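Local coordinates for putative GH105 family protein (Salmonella enterica subsp. enterica serovar Paratyphi A, PDB 3QWT), which is of unknown function but, as a possible member of glycoside hydrolase family 105, is probably a carbohydrate-degrading hydrolase with an alpha/alpha toroid fold, at residues A104-F115 with W133-A141. Numbering follows the deposited sequence.
Sequences ATTKNVNTMAPF and WLETWAEWA
The indole of Trp-137 lies between Lys-107 on one face and the ring of Phe-115 on the other, while Thr-111 meets its edge. Lys-107 CG sits almost squarely over the six-membered ring, 3.5 Å from its centroid, a CH-pi contact. Farther along, the lysine chain turns at its last torsion (chi4 70°), bringing NZ over the five-membered ring, 4.7 Å from that centroid, in a cation-pi contact. The phenylalanine plane is tilted 37° from the indole, an oblique aromatic pair modelled too close for its exact spacing to be trusted. Trp-140, one helical turn on, takes the other flank of the lysine: Lys-107 CB stands over its five-membered ring, 3.8 Å from the centroid, so the aliphatic chain runs between two indoles. At the far end of the row Ala-104 CB touches the edge of Trp-133 at CZ3, 3.6 Å away.

Thr-111 OG1 is fixed in place at the indole edge by donating to Thr-106 O (2.8 Å), in the carbonyl plane and on a lone pair. The loop is tied again by Asn-108 OD1, which takes a nearly straight bond from Thr-111 N (2.9 Å, 166°), the N-H coming from above the amide plane, an Asx motif. Selenomethionine Met-112, bent at its second and third torsions, passes alongside Trp-137 toward Ala-141; the position of its terminal methyl is doubtful.

Phe-381 of the second subunit, the C-terminal residue, accepts hydrogen bonds from Lys-107 NZ and Trp-137 NE1 and meets Trp-133 edge-to-face, placing these three at a subunit interface. Here the loop leading into helix 114-125 packs on helix 131-143, consecutive helices in the alpha/alpha toroid of the six-hairpin clan, consistent with a GH105-like protein.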
ATOM      1  N   ALA A 104      24.694 -33.469 -15.188  1.00 37.57           N
ATOM      2  CA  ALA A 104      25.231 -32.140 -14.931  1.00 34.67           C
ATOM      3  C   ALA A 104      26.750 -32.115 -15.009  1.00 34.82           C
ATOM      4  O   ALA A 104      27.411 -33.001 -14.486  1.00 32.24           O
ATOM      5  CB  ALA A 104      24.785 -31.667 -13.576  1.00 32.98           C
ATOM      6  N   THR A 105      27.303 -31.096 -15.660  1.00 28.34           N
ATOM      7  CA  THR A 105      28.724 -30.820 -15.525  1.00 29.89           C
ATOM      8  C   THR A 105      29.002 -30.125 -14.194  1.00 35.51           C
ATOM      9  O   THR A 105      28.072 -29.797 -13.450  1.00 32.01           O
ATOM     10  CB  THR A 105      29.238 -29.902 -16.641  1.00 32.06           C
ATOM     11  OG1 THR A 105      30.661 -29.794 -16.533  1.00 39.62           O
ATOM     12  CG2 THR A 105      28.630 -28.513 -16.499  1.00 26.70           C
ATOM     13  N   THR A 106      30.281 -29.881 -13.905  1.00 32.83           N
ATOM     14  CA  THR A 106      30.667 -29.219 -12.665  1.00 24.64           C
ATOM     15  C   THR A 106      30.410 -27.711 -12.726  1.00 32.58           C
ATOM     16  O   THR A 106      30.366 -27.139 -13.805  1.00 37.20           O
ATOM     17  CB  THR A 106      32.149 -29.493 -12.297  1.00 37.83           C
ATOM     18  OG1 THR A 106      32.973 -29.206 -13.424  1.00 38.90           O
ATOM     19  CG2 THR A 106      32.342 -30.969 -11.893  1.00 33.66           C
ATOM     20  N   LYS A 107      30.240 -27.088 -11.561  1.00 31.72           N
ATOM     21  CA  LYS A 107      29.840 -25.687 -11.474  1.00 36.13           C
ATOM     22  C   LYS A 107      31.016 -24.715 -11.420  1.00 35.97           C
ATOM     23  O   LYS A 107      31.961 -24.901 -10.657  1.00 35.64           O
ATOM     24  CB  LYS A 107      28.935 -25.463 -10.258  1.00 31.24           C
ATOM     25  CG  LYS A 107      27.615 -26.247 -10.298  1.00 34.68           C
ATOM     26  CD  LYS A 107      26.656 -25.769  -9.194  1.00 29.73           C
ATOM     27  CE  LYS A 107      25.397 -26.629  -9.130  1.00 30.50           C
ATOM     28  NZ  LYS A 107      25.700 -28.000  -8.597  1.00 35.49           N
ATOM     29  N   ASN A 108      30.929 -23.668 -12.230  1.00 33.10           N
ATOM     30  CA  ASN A 108      31.924 -22.603 -12.247  1.00 36.78           C
ATOM     31  C   ASN A 108      31.393 -21.397 -13.015  1.00 36.72           C
ATOM     32  O   ASN A 108      30.291 -21.445 -13.569  1.00 37.29           O
ATOM     33  CB  ASN A 108      33.237 -23.094 -12.863  1.00 39.09           C
ATOM     34  CG  ASN A 108      33.059 -23.614 -14.275  1.00 42.12           C
ATOM     35  OD1 ASN A 108      32.668 -22.871 -15.183  1.00 40.45           O
ATOM     36  ND2 ASN A 108      33.353 -24.901 -14.472  1.00 44.18           N
ATOM     37  N   VAL A 109      32.186 -20.327 -13.072  1.00 38.66           N
ATOM     38  CA  VAL A 109      31.728 -19.073 -13.668  1.00 29.57           C
ATOM     39  C   VAL A 109      31.196 -19.302 -15.079  1.00 31.36           C
ATOM     40  O   VAL A 109      30.218 -18.683 -15.482  1.00 29.84           O
ATOM     41  CB  VAL A 109      32.825 -17.979 -13.651  1.00 30.16           C
ATOM     42  CG1 VAL A 109      33.971 -18.313 -14.616  1.00 34.51           C
ATOM     43  CG2 VAL A 109      32.232 -16.624 -13.995  1.00 24.36           C
ATOM     44  N   ASN A 110      31.831 -20.218 -15.811  1.00 32.40           N
ATOM     45  CA  ASN A 110      31.494 -20.466 -17.225  1.00 32.25           C
ATOM     46  C   ASN A 110      30.355 -21.441 -17.505  1.00 33.72           C
ATOM     47  O   ASN A 110      29.493 -21.181 -18.349  1.00 34.86           O
ATOM     48  CB  ASN A 110      32.729 -20.893 -18.006  1.00 24.11           C
ATOM     49  CG  ASN A 110      33.746 -19.759 -18.139  1.00 33.37           C
ATOM     50  OD1 ASN A 110      33.370 -18.592 -18.202  1.00 27.85           O
ATOM     51  ND2 ASN A 110      35.033 -20.105 -18.176  1.00 28.53           N
ATOM     52  N   THR A 111      30.344 -22.567 -16.811  1.00 28.79           N
ATOM     53  CA  THR A 111      29.268 -23.533 -17.024  1.00 23.05           C
ATOM     54  C   THR A 111      27.892 -22.982 -16.565  1.00 27.70           C
ATOM     55  O   THR A 111      26.843 -23.578 -16.831  1.00 26.81           O
ATOM     56  CB  THR A 111      29.591 -24.863 -16.336  1.00 24.07           C
ATOM     57  OG1 THR A 111      29.782 -24.642 -14.932  1.00 30.12           O
ATOM     58  CG2 THR A 111      30.869 -25.496 -16.947  1.00 23.78           C
HETATM   59  N   MSE A 112      27.915 -21.827 -15.909  1.00 33.77           N
HETATM   60  CA  MSE A 112      26.703 -21.119 -15.469  1.00 32.52           C
HETATM   61  C   MSE A 112      25.940 -20.486 -16.635  1.00 30.02           C
HETATM   62  O   MSE A 112      24.703 -20.457 -16.638  1.00 32.32           O
HETATM   63  CB  MSE A 112      27.087 -20.033 -14.437  1.00 31.59           C
HETATM   64  CG  MSE A 112      25.956 -19.107 -13.985  1.00 29.01           C
HETATM   65 SE   MSE A 112      24.696 -19.960 -12.710  0.71 49.43          SE
HETATM   66  CE  MSE A 112      25.944 -20.389 -11.336  1.00 25.71           C
ATOM     67  N   ALA A 113      26.684 -19.994 -17.625  1.00 24.77           N
ATOM     68  CA  ALA A 113      26.115 -19.188 -18.723  1.00 21.39           C
ATOM     69  C   ALA A 113      24.832 -19.722 -19.339  1.00 26.01           C
ATOM     70  O   ALA A 113      23.896 -18.956 -19.561  1.00 30.67           O
ATOM     71  CB  ALA A 113      27.162 -18.942 -19.810  1.00 28.47           C
ATOM     72  N   PRO A 114      24.769 -21.036 -19.617  1.00 22.53           N
ATOM     73  CA  PRO A 114      23.527 -21.524 -20.234  1.00 26.69           C
ATOM     74  C   PRO A 114      22.252 -21.304 -19.391  1.00 28.13           C
ATOM     75  O   PRO A 114      21.149 -21.374 -19.925  1.00 24.17           O
ATOM     76  CB  PRO A 114      23.796 -23.021 -20.432  1.00 27.88           C
ATOM     77  CG  PRO A 114      25.308 -23.086 -20.619  1.00 27.32           C
ATOM     78  CD  PRO A 114      25.856 -22.038 -19.676  1.00 23.98           C
ATOM     79  N   PHE A 115      22.382 -21.039 -18.105  1.00 27.92           N
ATOM     80  CA  PHE A 115      21.167 -20.936 -17.295  1.00 33.42           C
ATOM     81  C   PHE A 115      20.388 -19.643 -17.508  1.00 34.32           C
ATOM     82  O   PHE A 115      19.184 -19.576 -17.231  1.00 28.94           O
ATOM     83  CB  PHE A 115      21.441 -21.277 -15.837  1.00 37.74           C
ATOM     84  CG  PHE A 115      21.846 -22.706 -15.655  1.00 40.79           C
ATOM     85  CD1 PHE A 115      20.896 -23.713 -15.724  1.00 43.01           C
ATOM     86  CD2 PHE A 115      23.184 -23.050 -15.504  1.00 40.46           C
ATOM     87  CE1 PHE A 115      21.267 -25.037 -15.594  1.00 47.93           C
ATOM     88  CE2 PHE A 115      23.562 -24.371 -15.371  1.00 45.78           C
ATOM     89  CZ  PHE A 115      22.604 -25.369 -15.415  1.00 46.94           C
ATOM     90  N   TRP A 133      17.179 -27.178 -11.566  1.00 25.24           N
ATOM     91  CA  TRP A 133      18.390 -26.702 -12.237  1.00 34.35           C
ATOM     92  C   TRP A 133      18.676 -25.257 -11.867  1.00 29.12           C
ATOM     93  O   TRP A 133      19.764 -24.933 -11.392  1.00 24.22           O
ATOM     94  CB  TRP A 133      18.286 -26.833 -13.762  1.00 33.60           C
ATOM     95  CG  TRP A 133      18.366 -28.241 -14.189  1.00 39.25           C
ATOM     96  CD1 TRP A 133      17.323 -29.078 -14.466  1.00 36.85           C
ATOM     97  CD2 TRP A 133      19.554 -29.013 -14.345  1.00 32.75           C
ATOM     98  NE1 TRP A 133      17.794 -30.315 -14.796  1.00 34.56           N
ATOM     99  CE2 TRP A 133      19.159 -30.309 -14.725  1.00 31.33           C
ATOM    100  CE3 TRP A 133      20.911 -28.731 -14.206  1.00 30.70           C
ATOM    101  CZ2 TRP A 133      20.074 -31.328 -14.981  1.00 37.06           C
ATOM    102  CZ3 TRP A 133      21.829 -29.752 -14.454  1.00 36.04           C
ATOM    103  CH2 TRP A 133      21.405 -31.028 -14.837  1.00 35.81           C
ATOM    104  N   LEU A 134      17.675 -24.406 -12.082  1.00 26.83           N
ATOM    105  CA  LEU A 134      17.801 -22.968 -11.861  1.00 31.56           C
ATOM    106  C   LEU A 134      18.052 -22.633 -10.399  1.00 27.80           C
ATOM    107  O   LEU A 134      18.945 -21.839 -10.092  1.00 30.75           O
ATOM    108  CB  LEU A 134      16.555 -22.235 -12.354  1.00 30.77           C
ATOM    109  CG  LEU A 134      16.220 -22.395 -13.832  1.00 33.18           C
ATOM    110  CD1 LEU A 134      14.826 -21.868 -14.081  1.00 39.87           C
ATOM    111  CD2 LEU A 134      17.226 -21.671 -14.712  1.00 31.43           C
ATOM    112  N   GLU A 135      17.280 -23.248  -9.499  1.00 20.82           N
ATOM    113  CA  GLU A 135      17.477 -23.011  -8.070  1.00 31.53           C
ATOM    114  C   GLU A 135      18.849 -23.482  -7.620  1.00 29.42           C
ATOM    115  O   GLU A 135      19.543 -22.796  -6.884  1.00 31.16           O
ATOM    116  CB  GLU A 135      16.403 -23.707  -7.211  1.00 25.93           C
ATOM    117  CG  GLU A 135      15.015 -23.175  -7.417  1.00 31.87           C
ATOM    118  CD  GLU A 135      14.023 -23.743  -6.426  1.00 43.54           C
ATOM    119  OE1 GLU A 135      14.228 -24.891  -5.967  1.00 43.24           O
ATOM    120  OE2 GLU A 135      13.041 -23.039  -6.103  1.00 52.32           O
ATOM    121  N   THR A 136      19.231 -24.675  -8.043  1.00 30.21           N
ATOM    122  CA  THR A 136      20.476 -25.222  -7.544  1.00 30.88           C
ATOM    123  C   THR A 136      21.680 -24.364  -7.941  1.00 26.61           C
ATOM    124  O   THR A 136      22.510 -24.030  -7.089  1.00 26.15           O
ATOM    125  CB  THR A 136      20.665 -26.648  -7.971  1.00 33.72           C
ATOM    126  OG1 THR A 136      19.501 -27.402  -7.590  1.00 35.88           O
ATOM    127  CG2 THR A 136      21.894 -27.215  -7.288  1.00 36.25           C
ATOM    128  N   TRP A 137      21.738 -23.968  -9.211  1.00 22.99           N
ATOM    129  CA  TRP A 137      22.895 -23.237  -9.729  1.00 30.15           C
ATOM    130  C   TRP A 137      22.933 -21.783  -9.256  1.00 32.04           C
ATOM    131  O   TRP A 137      24.003 -21.248  -8.960  1.00 32.06           O
ATOM    132  CB  TRP A 137      22.946 -23.313 -11.263  1.00 28.11           C
ATOM    133  CG  TRP A 137      23.489 -24.633 -11.825  1.00 27.09           C
ATOM    134  CD1 TRP A 137      22.874 -25.847 -11.803  1.00 20.73           C
ATOM    135  CD2 TRP A 137      24.723 -24.825 -12.519  1.00 27.16           C
ATOM    136  NE1 TRP A 137      23.647 -26.784 -12.440  1.00 27.17           N
ATOM    137  CE2 TRP A 137      24.796 -26.184 -12.877  1.00 26.84           C
ATOM    138  CE3 TRP A 137      25.780 -23.974 -12.878  1.00 32.00           C
ATOM    139  CZ2 TRP A 137      25.877 -26.718 -13.561  1.00 31.30           C
ATOM    140  CZ3 TRP A 137      26.862 -24.511 -13.562  1.00 30.80           C
ATOM    141  CH2 TRP A 137      26.902 -25.868 -13.895  1.00 34.69           C
ATOM    142  N   ALA A 138      21.773 -21.138  -9.194  1.00 29.88           N
ATOM    143  CA  ALA A 138      21.729 -19.786  -8.643  1.00 32.37           C
ATOM    144  C   ALA A 138      22.109 -19.829  -7.165  1.00 31.50           C
ATOM    145  O   ALA A 138      22.860 -18.981  -6.688  1.00 33.68           O
ATOM    146  CB  ALA A 138      20.353 -19.145  -8.829  1.00 24.85           C
ATOM    147  N   GLU A 139      21.590 -20.815  -6.440  1.00 27.70           N
ATOM    148  CA  GLU A 139      21.937 -20.949  -5.025  1.00 29.85           C
ATOM    149  C   GLU A 139      23.442 -21.148  -4.868  1.00 28.62           C
ATOM    150  O   GLU A 139      24.039 -20.626  -3.922  1.00 26.94           O
ATOM    151  CB  GLU A 139      21.182 -22.105  -4.358  1.00 29.48           C
ATOM    152  CG  GLU A 139      19.815 -21.726  -3.805  1.00 37.04           C
ATOM    153  CD  GLU A 139      19.895 -20.613  -2.747  1.00 43.76           C
ATOM    154  OE1 GLU A 139      20.524 -20.835  -1.681  1.00 46.74           O
ATOM    155  OE2 GLU A 139      19.334 -19.517  -2.992  1.00 34.00           O
ATOM    156  N   TRP A 140      24.048 -21.905  -5.794  1.00 24.95           N
ATOM    157  CA  TRP A 140      25.495 -22.108  -5.784  1.00 32.57           C
ATOM    158  C   TRP A 140      26.245 -20.793  -6.000  1.00 31.59           C
ATOM    159  O   TRP A 140      27.215 -20.490  -5.300  1.00 28.19           O
ATOM    160  CB  TRP A 140      25.916 -23.086  -6.871  1.00 32.66           C
ATOM    161  CG  TRP A 140      27.409 -23.082  -7.127  1.00 39.49           C
ATOM    162  CD1 TRP A 140      28.349 -23.810  -6.469  1.00 39.13           C
ATOM    163  CD2 TRP A 140      28.121 -22.305  -8.113  1.00 41.47           C
ATOM    164  NE1 TRP A 140      29.604 -23.542  -6.980  1.00 40.45           N
ATOM    165  CE2 TRP A 140      29.489 -22.624  -7.988  1.00 39.13           C
ATOM    166  CE3 TRP A 140      27.731 -21.382  -9.091  1.00 37.72           C
ATOM    167  CZ2 TRP A 140      30.475 -22.047  -8.801  1.00 41.92           C
ATOM    168  CZ3 TRP A 140      28.709 -20.806  -9.890  1.00 41.94           C
ATOM    169  CH2 TRP A 140      30.067 -21.143  -9.740  1.00 40.61           C
ATOM    170  N   ALA A 141      25.821 -20.052  -7.013  1.00 25.25           N
ATOM    171  CA  ALA A 141      26.409 -18.752  -7.322  1.00 32.20           C
ATOM    172  C   ALA A 141      26.317 -17.833  -6.109  1.00 35.55           C
ATOM    173  O   ALA A 141      27.244 -17.070  -5.820  1.00 33.31           O
ATOM    174  CB  ALA A 141      25.717 -18.116  -8.528  1.00 30.47           C
TER